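Local coordinates for protein alanine racemase (Oenococcus oeni PSU-1, PDB 3HUR) that belongs to the alanine racemase family, in which an N-terminal TIM-barrel domain is joined to a C-terminal domain built mainly of beta strands, at residues A[352-355]-A[356-359]; A[108-111]-A[112-116]. One frame throughout, in Å; residues are numbered along the deposited sequence.

In the fold
Contact 1 is the tip of the beta hairpin formed by strands 347-353 and 357-364, in the C-terminal part of the chain; contact 2 is the short helix 110-114 of the N-terminal TIM barrel, with the residues just before and after it. Their centres lie about 19 Å apart on the same side of the chain's centre, and their nearest atoms are about 9 Å apart, so they do not touch. One loop serves both: Arg135 bonds to the hairpin turn, while Gly137 pairs through its backbone with Pro108. The surroundings differ. Two other subunits reach the hairpin, whereas no other chain of the assembly touches 108-116.

Contact 1 (A[352-355]-A[356-359]); sequences ANYS and HTIV
Ala352 and Val359 face each other as a hydrogen-bonded antiparallel pair close to the tip of a beta hairpin. Two backbone bonds hold them, Ala352 N to Val359 O at 2.8 Å and Val359 N to Ala352 O at 2.9 Å, each donor in the carbonyl plane of its acceptor. Nearer the turn, Tyr354 N gives a bond of 3.0 Å to Thr357 O, and the return bond from Thr357 N to Tyr354 O is weak. Ser355 and His356 complete a two-residue turn of type I.

The apolar contacts lie along one side. Ala352 CB sits 4.1 Å from Val359 CB, and Val359 CG2, turned beside its own backbone N, reaches the edge of the Tyr354 ring near its plane, 4.2 Å from Tyr354 CE2. On the other face Asn353 and Ile358 lie alongside each other, Asn353 OD1 3.8 Å from Ile358 CG1; the same oxygen takes a weak bond from Arg135. At the turn, Ser355 OG stands over one face of the His356 ring, offset toward its rim.

Two buried hydroxyls are satisfied across the subunit interface. Tyr354 OH bonds to Gln320 NE2 and Thr357 OG1 to Ala258 O, both of the second subunit, whose strand also pairs in parallel with residues 357-359. Arg135 of the same chain bonds to the carbonyls of Tyr354 and Ser355. The hairpin thus closes mainly through its backbone and commits the hydroxyls of Tyr354 and Thr357 to the neighbouring subunit.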
loop_
_atom_site.group_PDB
_atom_site.type_symbol
_atom_site.label_atom_id
_atom_site.label_comp_id
_atom_site.label_asym_id
_atom_site.label_seq_id
_atom_site.Cartn_x
_atom_site.Cartn_y
_atom_site.Cartn_z
ATOM N N ALA A 352 21.760 2.287 -10.117
ATOM C CA ALA A 352 22.568 1.483 -9.230
ATOM C C ALA A 352 23.897 1.308 -9.899
ATOM O O ALA A 352 23.962 1.144 -11.100
ATOM C CB ALA A 352 21.939 0.157 -8.986
ATOM N N ASN A 353 24.973 1.399 -9.147
ATOM C CA ASN A 353 26.299 1.255 -9.741
ATOM C C ASN A 353 26.980 0.039 -9.176
ATOM O O ASN A 353 27.006 -0.157 -7.968
ATOM C CB ASN A 353 27.155 2.528 -9.549
ATOM C CG ASN A 353 26.756 3.640 -10.521
ATOM O OD1 ASN A 353 27.333 3.758 -11.609
ATOM N ND2 ASN A 353 25.742 4.445 -10.144
ATOM N N TYR A 354 27.510 -0.774 -10.063
ATOM C CA TYR A 354 28.251 -1.957 -9.682
ATOM C C TYR A 354 29.576 -2.007 -10.451
ATOM O O TYR A 354 29.823 -1.219 -11.358
ATOM C CB TYR A 354 27.430 -3.237 -9.963
ATOM C CG TYR A 354 26.131 -3.265 -9.235
ATOM C CD1 TYR A 354 26.101 -3.592 -7.902
ATOM C CD2 TYR A 354 24.924 -2.927 -9.866
ATOM C CE1 TYR A 354 24.901 -3.606 -7.200
ATOM C CE2 TYR A 354 23.717 -2.965 -9.169
ATOM C CZ TYR A 354 23.723 -3.278 -7.842
ATOM O OH TYR A 354 22.606 -3.301 -7.084
ATOM N N SER A 355 30.409 -2.963 -10.082
ATOM C CA SER A 355 31.743 -3.056 -10.604
ATOM C C SER A 355 31.774 -2.905 -12.130
ATOM O O SER A 355 32.446 -2.035 -12.651
ATOM C CB SER A 355 32.340 -4.389 -10.174
ATOM O OG SER A 355 33.672 -4.472 -10.633
ATOM N N HIS A 356 31.005 -3.721 -12.837
ATOM C CA HIS A 356 31.030 -3.751 -14.312
ATOM C C HIS A 356 29.724 -3.280 -15.012
ATOM O O HIS A 356 29.606 -3.375 -16.246
ATOM C CB HIS A 356 31.392 -5.178 -14.780
ATOM C CG HIS A 356 32.803 -5.593 -14.455
ATOM N ND1 HIS A 356 33.097 -6.644 -13.605
ATOM C CD2 HIS A 356 34.004 -5.097 -14.867
ATOM C CE1 HIS A 356 34.413 -6.780 -13.513
ATOM N NE2 HIS A 356 34.986 -5.858 -14.273
ATOM N N THR A 357 28.771 -2.740 -14.253
ATOM C CA THR A 357 27.457 -2.475 -14.798
ATOM C C THR A 357 26.804 -1.266 -14.119
ATOM O O THR A 357 27.084 -0.989 -12.982
ATOM C CB THR A 357 26.611 -3.778 -14.731
ATOM O OG1 THR A 357 25.548 -3.671 -13.789
ATOM C CG2 THR A 357 27.483 -4.933 -14.324
ATOM N N ILE A 358 25.992 -0.523 -14.857
ATOM C CA ILE A 358 25.252 0.617 -14.341
ATOM C C ILE A 358 23.811 0.320 -14.665
ATOM O O ILE A 358 23.497 0.078 -15.820
ATOM C CB ILE A 358 25.557 1.908 -15.105
ATOM C CG1 ILE A 358 27.042 2.237 -15.067
ATOM C CG2 ILE A 358 24.709 3.078 -14.593
ATOM C CD1 ILE A 358 27.485 3.139 -16.236
ATOM N N VAL A 359 22.936 0.326 -13.668
ATOM C CA VAL A 359 21.529 0.095 -13.889
ATOM C C VAL A 359 20.855 1.451 -13.804
ATOM O O VAL A 359 21.011 2.122 -12.793
ATOM C CB VAL A 359 20.968 -0.834 -12.838
ATOM C CG1 VAL A 359 19.497 -1.144 -13.120
ATOM C CG2 VAL A 359 21.775 -2.123 -12.778
#

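Contact 2 (A[108-111]-A[112-116]); sequences PSLA and WLQNL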
loop_
_atom_site.group_PDB
_atom_site.type_symbol
_atom_site.label_atom_id
_atom_site.label_comp_id
_atom_site.label_asym_id
_atom_site.label_seq_id
_atom_site.Cartn_x
_atom_site.Cartn_y
_atom_site.Cartn_z
ATOM N N PRO A 108 31.979 4.889 -25.574
ATOM C CA PRO A 108 32.052 4.800 -24.140
ATOM C C PRO A 108 33.438 4.972 -23.556
ATOM O O PRO A 108 33.552 5.304 -22.369
ATOM C CB PRO A 108 31.566 3.370 -23.882
ATOM C CG PRO A 108 32.092 2.632 -25.015
ATOM C CD PRO A 108 31.901 3.556 -26.185
ATOM N N SER A 109 34.471 4.697 -24.365
ATOM C CA SER A 109 35.869 4.633 -23.898
ATOM C C SER A 109 36.845 4.631 -25.079
ATOM O O SER A 109 36.493 4.142 -26.149
ATOM C CB SER A 109 36.097 3.357 -23.058
ATOM O OG SER A 109 36.484 2.271 -23.885
ATOM N N LEU A 110 38.072 5.128 -24.865
ATOM C CA LEU A 110 39.129 5.034 -25.885
ATOM C C LEU A 110 39.405 3.599 -26.312
ATOM O O LEU A 110 39.546 3.313 -27.506
ATOM C CB LEU A 110 40.440 5.706 -25.436
ATOM C CG LEU A 110 41.504 5.867 -26.550
ATOM C CD1 LEU A 110 41.017 6.804 -27.630
ATOM C CD2 LEU A 110 42.842 6.349 -25.993
ATOM N N ALA A 111 39.464 2.684 -25.360
ATOM C CA ALA A 111 39.672 1.266 -25.714
ATOM C C ALA A 111 38.670 0.774 -26.797
ATOM O O ALA A 111 39.054 0.146 -27.808
ATOM C CB ALA A 111 39.604 0.395 -24.462
ATOM N N TRP A 112 37.399 1.110 -26.588
ATOM C CA TRP A 112 36.306 0.718 -27.489
ATOM C C TRP A 112 36.560 1.170 -28.925
ATOM O O TRP A 112 36.310 0.431 -29.865
ATOM C CB TRP A 112 34.967 1.292 -26.961
ATOM C CG TRP A 112 33.742 0.941 -27.788
ATOM C CD1 TRP A 112 32.844 -0.051 -27.536
ATOM C CD2 TRP A 112 33.301 1.581 -28.996
ATOM N NE1 TRP A 112 31.878 -0.067 -28.501
ATOM C CE2 TRP A 112 32.140 0.914 -29.416
ATOM C CE3 TRP A 112 33.793 2.629 -29.776
ATOM C CZ2 TRP A 112 31.455 1.273 -30.559
ATOM C CZ3 TRP A 112 33.110 2.981 -30.911
ATOM C CH2 TRP A 112 31.951 2.310 -31.290
ATOM N N LEU A 113 37.036 2.404 -29.081
ATOM C CA LEU A 113 37.355 2.991 -30.412
ATOM C C LEU A 113 38.555 2.345 -31.054
ATOM O O LEU A 113 38.563 2.114 -32.248
ATOM C CB LEU A 113 37.656 4.490 -30.306
ATOM C CG LEU A 113 36.582 5.477 -30.733
ATOM C CD1 LEU A 113 37.144 6.913 -30.664
ATOM C CD2 LEU A 113 36.079 5.140 -32.122
ATOM N N GLN A 114 39.578 2.085 -30.258
ATOM C CA GLN A 114 40.808 1.484 -30.772
ATOM C C GLN A 114 40.541 0.088 -31.273
ATOM O O GLN A 114 41.102 -0.303 -32.285
ATOM C CB GLN A 114 41.913 1.440 -29.702
ATOM C CG GLN A 114 42.390 2.811 -29.268
ATOM C CD GLN A 114 43.165 2.786 -27.960
ATOM O OE1 GLN A 114 43.177 1.783 -27.242
ATOM N NE2 GLN A 114 43.799 3.904 -27.636
ATOM N N ASN A 115 39.680 -0.652 -30.567
ATOM C CA ASN A 115 39.377 -2.055 -30.907
ATOM C C ASN A 115 38.145 -2.223 -31.798
ATOM O O ASN A 115 37.727 -3.362 -32.067
ATOM C CB ASN A 115 39.200 -2.899 -29.629
ATOM C CG ASN A 115 40.467 -2.938 -28.747
ATOM O OD1 ASN A 115 41.496 -3.513 -29.123
ATOM N ND2 ASN A 115 40.377 -2.341 -27.569
ATOM N N LEU A 116 37.553 -1.113 -32.250
ATOM C CA LEU A 116 36.504 -1.194 -33.265
ATOM C C LEU A 116 36.907 -2.211 -34.308
ATOM O O LEU A 116 38.007 -2.126 -34.838
ATOM C CB LEU A 116 36.322 0.133 -33.978
ATOM C CG LEU A 116 35.144 0.968 -33.532
ATOM C CD1 LEU A 116 34.955 2.040 -34.575
ATOM C CD2 LEU A 116 33.900 0.124 -33.387
#
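Trp112 packs back onto Pro108 at the N-terminus of helix 110-114, part of a beta-alpha-beta unit of the TIM barrel. Pro108 CD lies over one face of the indole, 3.8 Å from the centroid of the Trp112 five-membered ring and 20° off its normal, a CH-pi contact. The side chain gets there because CG is anti to the backbone N (chi1 -179°), and Leu116 CD2 rests against the opposite face. Trp112 NE1 bonds to Trp90 O, and the indole also packs on Ile105 and Ile107 of strand 103-107. Ser109, at the N-cap, accepts the backbone N-H of Trp112: Ser109 OG to Trp112 N is 3.1 Å.

Leu110 contributes by its carbonyl: Leu110 O takes Gln114 N at 3.0 Å, nearly in line with the C=O bond. The Leu110 side chain crosses that of Gln114, which is extended beyond CG, and also meets Ala146 and Ala147 of helix 141-153.

The methyl of Ala111 points away from 112-116, and its hydrogen bonds to that segment are made through its carbonyl, taken by Asn115 just beyond the last helical residue. Two donors converge there: Asn115 N approaches Ala111 O at 2.9 Å, and Asn115 ND2 adds a weak, bent bond to the same Ala111 O at 2.8 Å, with an N-H...O angle of 123°.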